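Fiber protein (Duck adenovirus 1, PDB 6ITX) serves as the receptor-binding fibre of the virion, its trimeric C-terminal head domain, the part crystallised here, probably mediating attachment to the host cell. Local coordinates at residues T237-T242 with P285-L290; H229-T234 with F267-S272; A112-N117 with Y147-G152. All blocks are in the same frame, centred on the assembly; numbering follows the deposited sequence.

Contact 1. Residues T237-T242 with P285-L290; sequences TGMNFT and PNTFFL
With CG opposite the carbonyl carbon (chi1 -65°), the Phe-241 ring is sent out toward Phe-289, while Phe-289, its CG set between the backbone N and the carbonyl carbon (chi1 72°), turns its own ring away from 237-242. What Phe-241 meets is therefore a methylene rather than a second ring: its CZ lies 3.4 Å from CB of Phe-289, and its CE2 is 3.8 Å from that same CB. The CB comes in obliquely and the two side chains stand at about a right angle. Beside them, Met-239 folds its chain at both chi2 and chi3, which brings SD to within 3.8 Å of Thr-287 CG2. Met-239 CB also lies over the rim of one face of the Phe-241 ring, 3.4 Å above its plane. Thr-287 meets Met-239 through its methyl, while OG1 is hydrogen-bonded to Pro-284 O. No hydrogen bond crosses between the segments, and the contact is essentially apolar, with 163 Å² buried. It joins the loop leading into strand 241-253 to the start of strand 288-299 in the fibre head. Phe-278 lies against both Met-239 and the Phe-289 ring, and Gln-271 NE2 holds Met-239 O. Strand 226-235 pairs with both 241-253 and 288-299, and its Pro-233 touches Phe-241, as does Ile-269 of strand 262-271; Phe-289 reaches across to Ala-143 on strand 134-144.

Contact 2. Residues H229-T234 with F267-S272; sequences HSFCPT and FVITQS
Aromatic packing comes first: Phe-231 directs CZ at the edge of the Phe-267 ring, where it sits 4.0 Å from CD2 of Phe-267, near the plane of that ring. Seen from Phe-231 the approach is oblique, and the two side chains run at about a right angle. The Phe-231 side chain sets out across the direction of 267-272, but a chi1 of 75°, with CG between the backbone N and the carbonyl carbon, brings its far end there. The carbonyl O of His-229 lies in the plane of the Phe-231 ring, at its edge.

A second group is made by Ile-269, whose branches all meet ring carbons. On Phe-231, Ile-269 CG1 is 3.8 Å from CZ, and Ile-269 CD1 is 4.1 Å from that same CZ. On Pro-233, Ile-269 CG2 lies 3.8 Å from CG, and Ile-269 CD1 is 4.0 Å from that same CG, the two side chains running past each other in opposite directions. All four residues are buried.

Polar interactions across the pair are absent. The strands are instead linked through strand 241-253, which pairs antiparallel with both: Phe-231 makes backbone hydrogen bonds with Gly-244, and Val-268 with Asn-245. Outside the pair, Phe-267 stacks on Phe-161, and Ile-294 of strand 288-299 touches both Phe-231 and Phe-267.

Phe-231 and Cys-232 also pair with an antiparallel strand of the second subunit, continuing the sheet across the interface. The contact thus packs together two strands of the beta-sandwich head of the adenovirus fibre, a domain that assembles as a trimer.

Contact 3. Residues A112-N117 with Y147-G152; sequences ASCPQN and YWFTGG
Cys-114 faces two consecutive aromatic residues, meeting Phe-149 with both CB and SG, and Trp-148 with SG. Its CB approaches the Phe-149 ring obliquely, 3.5 Å from CE2 of Phe-149. Its sulfur lies at the edge of that ring and in its plane, with SG 4.9 Å from the centroid of the Phe-149 ring and 89° off the normal. Toward the indole the approach is different: SG stands 4.8 Å from the centroid of the six-membered ring of Trp-148, along a line 42° from the normal, and its nearest atom there is CZ2 of Trp-148 at 4.0 Å. Both are sulfur-aromatic contacts, one at an edge and one oblique. A chi1 of -58°, which sets SG opposite the carbonyl carbon of Cys-114, brings the sulfur to the Phe-149 edge and within range of the indole.

The two aromatics also touch each other: CD1 of Trp-148 lies 3.5 Å above the Phe-149 plane, displaced toward the rim. In the beta-sandwich head of the adenovirus fibre this packs a loop, the one between strands 134-144 and 160-165 to which both aromatics belong, against strand 110-114, without a hydrogen bond between the segments.

Further aromatics surround the pair: Phe-279 meets the Phe-149 ring and lies almost parallel to the Trp-148 ring, while Phe-278 meets the indole edge-to-face. The carbonyl O of Gly-151 comes to the edge of the Phe-149 ring, in its plane, and receives a weak hydrogen bond from Lys-118 NZ. Ala-120 of the adjoining strand 118-131 touches the side chains of both Cys-114 and Trp-148, and Phe-161 of strand 160-165 packs on Cys-114 as well as on the indole.

Overall arrangement
Contacts 1 and 2 are close neighbours, their centres 11 Å apart, and they interlock: Leu-290 N is 2.7 Å from Thr-234 O, probably a hydrogen bond, and Phe-241 CD1 packs 3.5 Å from Ile-269 CG2. Both also touch the second subunit. Contact 3 lies farther off, its centre 16 Å from that of contact 1 and 17 Å from that of contact 2. It meets contact 1 through Phe-289 CZ, 4.0 Å from Trp-148 CZ3, whereas its nearest atoms stay about 7 Å from contact 2. None of the segments contributes to the glutamine pocket, although strand 288-299, which starts in contact 1, ends at pocket residue Val-299.

Contact 1. Residues T237-T242 with P285-L290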
loop_
_atom_site.group_PDB
_atom_site.type_symbol
_atom_site.label_atom_id
_atom_site.label_comp_id
_atom_site.label_asym_id
_atom_site.label_seq_id
_atom_site.Cartn_x
_atom_site.Cartn_y
_atom_site.Cartn_z
ATOM N N THR A 237 5.143 -25.555 -11.338
ATOM C CA THR A 237 3.817 -26.052 -10.985
ATOM C C THR A 237 3.771 -26.656 -9.583
ATOM O O THR A 237 2.836 -26.383 -8.812
ATOM C CB THR A 237 3.335 -27.058 -12.028
ATOM O OG1 THR A 237 2.807 -26.344 -13.156
ATOM C CG2 THR A 237 2.257 -27.968 -11.450
ATOM N N GLY A 238 4.743 -27.453 -9.209
ATOM C CA GLY A 238 4.382 -27.880 -7.866
ATOM C C GLY A 238 4.787 -26.994 -6.694
ATOM O O GLY A 238 4.836 -27.508 -5.574
ATOM N N MET A 239 5.080 -25.699 -6.874
ATOM C CA MET A 239 5.572 -24.911 -5.737
ATOM C C MET A 239 4.490 -24.695 -4.664
ATOM O O MET A 239 4.796 -24.699 -3.465
ATOM C CB MET A 239 6.136 -23.568 -6.222
ATOM C CG MET A 239 7.473 -23.693 -6.979
ATOM S SD MET A 239 8.745 -24.629 -6.054
ATOM C CE MET A 239 9.100 -23.460 -4.739
ATOM N N ASN A 240 3.221 -24.512 -5.076
ATOM C CA ASN A 240 2.058 -24.383 -4.183
ATOM C C ASN A 240 2.208 -23.214 -3.220
ATOM O O ASN A 240 2.043 -23.363 -2.002
ATOM C CB ASN A 240 1.783 -25.673 -3.402
ATOM C CG ASN A 240 1.488 -26.883 -4.315
ATOM O OD1 ASN A 240 1.848 -28.011 -3.986
ATOM N ND2 ASN A 240 0.852 -26.650 -5.452
ATOM N N PHE A 241 2.516 -22.038 -3.764
ATOM C CA PHE A 241 2.668 -20.863 -2.915
ATOM C C PHE A 241 1.341 -20.469 -2.276
ATOM O O PHE A 241 0.273 -20.574 -2.889
ATOM C CB PHE A 241 3.213 -19.682 -3.709
ATOM C CG PHE A 241 4.590 -19.896 -4.221
ATOM C CD1 PHE A 241 5.649 -20.089 -3.340
ATOM C CD2 PHE A 241 4.844 -19.911 -5.589
ATOM C CE1 PHE A 241 6.955 -20.296 -3.815
ATOM C CE2 PHE A 241 6.143 -20.119 -6.060
ATOM C CZ PHE A 241 7.196 -20.316 -5.163
ATOM N N THR A 242 1.418 -19.988 -1.034
ATOM C CA THR A 242 0.244 -19.547 -0.302
ATOM C C THR A 242 0.275 -18.081 0.070
ATOM O O THR A 242 -0.774 -17.542 0.432
ATOM C CB THR A 242 0.058 -20.370 0.977
ATOM O OG1 THR A 242 1.288 -20.356 1.718
ATOM C CG2 THR A 242 -0.341 -21.799 0.639
ATOM N N PRO A 285 17.163 -27.675 -11.459
ATOM C CA PRO A 285 17.610 -26.289 -11.267
ATOM C C PRO A 285 16.709 -25.270 -11.910
ATOM O O PRO A 285 16.675 -24.132 -11.440
ATOM C CB PRO A 285 19.002 -26.277 -11.896
ATOM C CG PRO A 285 18.932 -27.345 -12.935
ATOM C CD PRO A 285 18.059 -28.421 -12.352
ATOM N N ASN A 286 15.980 -25.633 -12.958
ATOM C CA ASN A 286 15.108 -24.717 -13.686
ATOM C C ASN A 286 13.791 -24.432 -12.959
ATOM O O ASN A 286 12.985 -23.624 -13.450
ATOM C CB ASN A 286 14.814 -25.288 -15.080
ATOM C CG ASN A 286 14.154 -26.691 -15.022
ATOM O OD1 ASN A 286 14.697 -27.644 -14.414
ATOM N ND2 ASN A 286 12.983 -26.812 -15.649
ATOM N N THR A 287 13.533 -25.104 -11.838
ATOM C CA THR A 287 12.439 -24.699 -10.972
ATOM C C THR A 287 12.635 -23.247 -10.557
ATOM O O THR A 287 13.748 -22.830 -10.203
ATOM C CB THR A 287 12.376 -25.591 -9.743
ATOM O OG1 THR A 287 12.264 -26.952 -10.160
ATOM C CG2 THR A 287 11.186 -25.227 -8.901
ATOM N N PHE A 288 11.544 -22.475 -10.605
ATOM C CA PHE A 288 11.622 -21.032 -10.453
ATOM C C PHE A 288 10.424 -20.493 -9.684
ATOM O O PHE A 288 9.349 -21.109 -9.630
ATOM C CB PHE A 288 11.666 -20.341 -11.800
ATOM C CG PHE A 288 10.313 -20.247 -12.465
ATOM C CD1 PHE A 288 9.715 -21.372 -13.010
ATOM C CD2 PHE A 288 9.639 -19.041 -12.540
ATOM C CE1 PHE A 288 8.481 -21.295 -13.627
ATOM C CE2 PHE A 288 8.392 -18.967 -13.156
ATOM C CZ PHE A 288 7.821 -20.094 -13.702
ATOM N N PHE A 289 10.628 -19.317 -9.092
ATOM C CA PHE A 289 9.542 -18.467 -8.641
ATOM C C PHE A 289 9.777 -17.067 -9.195
ATOM O O PHE A 289 10.904 -16.691 -9.560
ATOM C CB PHE A 289 9.373 -18.480 -7.099
ATOM C CG PHE A 289 10.457 -17.739 -6.305
ATOM C CD1 PHE A 289 10.509 -16.343 -6.262
ATOM C CD2 PHE A 289 11.356 -18.446 -5.524
ATOM C CE1 PHE A 289 11.476 -15.684 -5.499
ATOM C CE2 PHE A 289 12.319 -17.796 -4.760
ATOM C CZ PHE A 289 12.383 -16.419 -4.742
ATOM N N LEU A 290 8.679 -16.316 -9.302
ATOM C CA LEU A 290 8.699 -14.997 -9.930
ATOM C C LEU A 290 7.603 -14.163 -9.280
ATOM O O LEU A 290 6.408 -14.437 -9.459
ATOM C CB LEU A 290 8.506 -15.107 -11.443
ATOM C CG LEU A 290 8.158 -13.828 -12.215
ATOM C CD1 LEU A 290 9.379 -12.952 -12.388
ATOM C CD2 LEU A 290 7.543 -14.158 -13.549
#

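Contact 2. Residues H229-T234 with F267-S272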
loop_
_atom_site.group_PDB
_atom_site.type_symbol
_atom_site.label_atom_id
_atom_site.label_comp_id
_atom_site.label_asym_id
_atom_site.label_seq_id
_atom_site.Cartn_x
_atom_site.Cartn_y
_atom_site.Cartn_z
ATOM N N HIS A 229 4.298 -5.340 2.977
ATOM C CA HIS A 229 3.572 -5.330 1.719
ATOM C C HIS A 229 3.277 -6.765 1.318
ATOM O O HIS A 229 4.198 -7.576 1.178
ATOM C CB HIS A 229 4.362 -4.572 0.650
ATOM C CG HIS A 229 4.623 -3.136 1.023
ATOM N ND1 HIS A 229 5.609 -2.755 1.920
ATOM C CD2 HIS A 229 3.952 -2.004 0.699
ATOM C CE1 HIS A 229 5.577 -1.446 2.077
ATOM N NE2 HIS A 229 4.578 -0.968 1.349
ATOM N N SER A 230 1.989 -7.090 1.192
ATOM C CA SER A 230 1.565 -8.464 0.984
ATOM C C SER A 230 1.357 -8.753 -0.494
ATOM O O SER A 230 0.824 -7.920 -1.236
ATOM C CB SER A 230 0.289 -8.769 1.760
ATOM O OG SER A 230 0.590 -8.983 3.120
ATOM N N PHE A 231 1.758 -9.955 -0.899
ATOM C CA PHE A 231 1.781 -10.353 -2.296
ATOM C C PHE A 231 1.780 -11.874 -2.339
ATOM O O PHE A 231 1.728 -12.541 -1.298
ATOM C CB PHE A 231 3.006 -9.771 -3.016
ATOM C CG PHE A 231 4.308 -10.459 -2.678
ATOM C CD1 PHE A 231 5.060 -10.046 -1.583
ATOM C CD2 PHE A 231 4.790 -11.516 -3.463
ATOM C CE1 PHE A 231 6.279 -10.671 -1.262
ATOM C CE2 PHE A 231 6.006 -12.158 -3.158
ATOM C CZ PHE A 231 6.755 -11.729 -2.051
ATOM N N CYS A 232 1.851 -12.418 -3.567
ATOM C CA CYS A 232 2.065 -13.834 -3.786
ATOM C C CYS A 232 2.798 -14.044 -5.107
ATOM O O CYS A 232 2.400 -13.451 -6.123
ATOM C CB CYS A 232 0.753 -14.615 -3.788
ATOM S SG CYS A 232 0.933 -16.400 -3.554
ATOM N N PRO A 233 3.851 -14.860 -5.129
ATOM C CA PRO A 233 4.586 -15.107 -6.368
ATOM C C PRO A 233 3.913 -16.213 -7.171
ATOM O O PRO A 233 2.988 -16.875 -6.709
ATOM C CB PRO A 233 5.973 -15.554 -5.859
ATOM C CG PRO A 233 5.676 -16.252 -4.588
ATOM C CD PRO A 233 4.454 -15.583 -3.989
ATOM N N THR A 234 4.395 -16.399 -8.384
ATOM C CA THR A 234 4.110 -17.615 -9.122
ATOM C C THR A 234 5.411 -18.375 -9.372
ATOM O O THR A 234 6.499 -17.947 -8.963
ATOM C CB THR A 234 3.402 -17.300 -10.426
ATOM O OG1 THR A 234 2.977 -18.528 -11.009
ATOM C CG2 THR A 234 4.344 -16.570 -11.373
ATOM N N PHE A 267 12.212 -10.679 2.109
ATOM C CA PHE A 267 11.049 -11.341 1.528
ATOM C C PHE A 267 10.812 -12.639 2.275
ATOM O O PHE A 267 11.754 -13.412 2.483
ATOM C CB PHE A 267 11.274 -11.666 0.049
ATOM C CG PHE A 267 11.428 -10.470 -0.826
ATOM C CD1 PHE A 267 12.579 -9.719 -0.795
ATOM C CD2 PHE A 267 10.420 -10.105 -1.694
ATOM C CE1 PHE A 267 12.714 -8.623 -1.606
ATOM C CE2 PHE A 267 10.542 -9.002 -2.504
ATOM C CZ PHE A 267 11.689 -8.260 -2.468
ATOM N N VAL A 268 9.567 -12.885 2.669
ATOM C CA VAL A 268 9.163 -14.174 3.229
ATOM C C VAL A 268 8.030 -14.709 2.364
ATOM O O VAL A 268 7.026 -14.017 2.148
ATOM C CB VAL A 268 8.731 -14.063 4.697
ATOM C CG1 VAL A 268 8.322 -15.417 5.244
ATOM C CG2 VAL A 268 9.851 -13.493 5.514
ATOM N N ILE A 269 8.199 -15.926 1.864
ATOM C CA ILE A 269 7.300 -16.533 0.890
ATOM C C ILE A 269 6.953 -17.912 1.426
ATOM O O ILE A 269 7.849 -18.638 1.877
ATOM C CB ILE A 269 7.970 -16.618 -0.501
ATOM C CG1 ILE A 269 8.058 -15.233 -1.159
ATOM C CG2 ILE A 269 7.261 -17.610 -1.405
ATOM C CD1 ILE A 269 8.936 -15.210 -2.440
ATOM N N THR A 270 5.669 -18.268 1.408
ATOM C CA THR A 270 5.226 -19.511 2.032
ATOM C C THR A 270 4.562 -20.459 1.032
ATOM O O THR A 270 4.054 -20.053 -0.015
ATOM C CB THR A 270 4.256 -19.241 3.184
ATOM O OG1 THR A 270 3.142 -18.469 2.703
ATOM C CG2 THR A 270 4.967 -18.514 4.310
ATOM N N GLN A 271 4.568 -21.739 1.383
ATOM C CA GLN A 271 4.024 -22.806 0.560
ATOM C C GLN A 271 3.147 -23.707 1.426
ATOM O O GLN A 271 3.380 -23.860 2.633
ATOM C CB GLN A 271 5.132 -23.676 -0.072
ATOM C CG GLN A 271 6.202 -22.982 -0.884
ATOM C CD GLN A 271 7.384 -23.927 -1.192
ATOM O OE1 GLN A 271 8.350 -23.998 -0.436
ATOM N NE2 GLN A 271 7.287 -24.673 -2.287
ATOM N N SER A 272 2.149 -24.322 0.796
ATOM C CA SER A 272 1.331 -25.297 1.499
ATOM C C SER A 272 2.131 -26.584 1.679
ATOM O O SER A 272 3.261 -26.717 1.201
ATOM C CB SER A 272 0.029 -25.525 0.746
ATOM O OG SER A 272 0.296 -25.918 -0.584
#

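Contact 3. Residues A112-N117 with Y147-G152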
loop_
_atom_site.group_PDB
_atom_site.type_symbol
_atom_site.label_atom_id
_atom_site.label_comp_id
_atom_site.label_asym_id
_atom_site.label_seq_id
_atom_site.Cartn_x
_atom_site.Cartn_y
_atom_site.Cartn_z
ATOM N N ALA A 112 21.426 -12.243 -2.768
ATOM C CA ALA A 112 20.458 -12.258 -1.679
ATOM C C ALA A 112 21.037 -13.040 -0.519
ATOM O O ALA A 112 21.487 -14.177 -0.700
ATOM C CB ALA A 112 19.129 -12.901 -2.100
ATOM N N SER A 113 21.014 -12.446 0.671
ATOM C CA SER A 113 21.454 -13.153 1.863
ATOM C C SER A 113 20.263 -13.861 2.507
ATOM O O SER A 113 19.149 -13.335 2.524
ATOM C CB SER A 113 22.126 -12.190 2.842
ATOM O OG SER A 113 22.568 -12.877 4.002
ATOM N N CYS A 114 20.503 -15.060 3.020
ATOM C CA CYS A 114 19.465 -15.955 3.503
ATOM C C CYS A 114 19.737 -16.384 4.940
ATOM O O CYS A 114 20.843 -16.212 5.465
ATOM C CB CYS A 114 19.365 -17.193 2.587
ATOM S SG CYS A 114 19.024 -16.819 0.817
ATOM N N PRO A 115 18.739 -16.951 5.615
ATOM C CA PRO A 115 18.927 -17.353 7.016
ATOM C C PRO A 115 20.118 -18.287 7.208
ATOM O O PRO A 115 20.511 -19.029 6.312
ATOM C CB PRO A 115 17.614 -18.068 7.346
ATOM C CG PRO A 115 16.639 -17.450 6.456
ATOM C CD PRO A 115 17.346 -17.153 5.179
ATOM N N GLN A 116 20.673 -18.261 8.417
ATOM C CA GLN A 116 21.705 -19.214 8.834
ATOM C C GLN A 116 22.885 -19.236 7.870
ATOM O O GLN A 116 23.389 -20.299 7.490
ATOM C CB GLN A 116 21.127 -20.618 9.017
ATOM C CG GLN A 116 19.702 -20.666 9.548
ATOM C CD GLN A 116 19.187 -22.092 9.698
ATOM O OE1 GLN A 116 19.441 -22.747 10.712
ATOM N NE2 GLN A 116 18.479 -22.588 8.674
ATOM N N ASN A 117 23.315 -18.037 7.474
ATOM C CA ASN A 117 24.576 -17.846 6.752
ATOM C C ASN A 117 24.576 -18.580 5.405
ATOM O O ASN A 117 25.602 -19.082 4.946
ATOM C CB ASN A 117 25.760 -18.265 7.636
ATOM C CG ASN A 117 27.121 -17.937 7.014
ATOM O OD1 ASN A 117 28.107 -18.647 7.260
ATOM N ND2 ASN A 117 27.176 -16.871 6.192
ATOM N N TYR A 147 20.256 -21.688 -8.654
ATOM C CA TYR A 147 21.029 -20.597 -8.097
ATOM C C TYR A 147 20.637 -20.281 -6.662
ATOM O O TYR A 147 20.976 -19.205 -6.151
ATOM C CB TYR A 147 20.881 -19.374 -8.984
ATOM C CG TYR A 147 21.634 -19.534 -10.261
ATOM C CD1 TYR A 147 23.028 -19.453 -10.284
ATOM C CD2 TYR A 147 20.967 -19.790 -11.449
ATOM C CE1 TYR A 147 23.727 -19.601 -11.461
ATOM C CE2 TYR A 147 21.654 -19.943 -12.630
ATOM C CZ TYR A 147 23.033 -19.849 -12.634
ATOM O OH TYR A 147 23.704 -20.002 -13.822
ATOM N N TRP A 148 19.924 -21.183 -6.013
ATOM C CA TRP A 148 19.614 -21.060 -4.603
ATOM C C TRP A 148 20.485 -22.036 -3.840
ATOM O O TRP A 148 21.031 -22.981 -4.408
ATOM C CB TRP A 148 18.136 -21.354 -4.337
ATOM C CG TRP A 148 17.571 -20.606 -3.195
ATOM C CD1 TRP A 148 17.478 -21.027 -1.896
ATOM C CD2 TRP A 148 16.999 -19.295 -3.238
ATOM N NE1 TRP A 148 16.898 -20.050 -1.132
ATOM C CE2 TRP A 148 16.596 -18.975 -1.929
ATOM C CE3 TRP A 148 16.785 -18.359 -4.261
ATOM C CZ2 TRP A 148 15.992 -17.767 -1.612
ATOM C CZ3 TRP A 148 16.189 -17.153 -3.939
ATOM C CH2 TRP A 148 15.800 -16.873 -2.623
ATOM N N PHE A 149 20.618 -21.808 -2.541
ATOM C CA PHE A 149 21.435 -22.714 -1.766
ATOM C C PHE A 149 20.772 -24.079 -1.768
ATOM O O PHE A 149 19.686 -24.261 -2.328
ATOM C CB PHE A 149 21.653 -22.166 -0.352
ATOM C CG PHE A 149 20.385 -21.939 0.431
ATOM C CD1 PHE A 149 19.679 -23.012 0.986
ATOM C CD2 PHE A 149 19.916 -20.649 0.643
ATOM C CE1 PHE A 149 18.529 -22.805 1.713
ATOM C CE2 PHE A 149 18.759 -20.431 1.379
ATOM C CZ PHE A 149 18.057 -21.510 1.905
ATOM N N THR A 150 21.428 -25.052 -1.133
ATOM C CA THR A 150 20.924 -26.420 -1.070
ATOM C C THR A 150 20.956 -26.908 0.367
ATOM O O THR A 150 21.915 -26.641 1.088
ATOM C CB THR A 150 21.749 -27.361 -1.974
ATOM O OG1 THR A 150 21.839 -26.806 -3.297
ATOM C CG2 THR A 150 21.100 -28.754 -2.063
ATOM N N GLY A 151 19.903 -27.599 0.776
ATOM C CA GLY A 151 19.684 -28.157 2.099
ATOM C C GLY A 151 18.598 -27.405 2.866
ATOM O O GLY A 151 18.372 -26.201 2.669
ATOM N N GLY A 152 17.948 -28.116 3.793
ATOM C CA GLY A 152 16.793 -27.572 4.478
ATOM C C GLY A 152 15.531 -27.782 3.667
ATOM O O GLY A 152 15.531 -28.409 2.599
#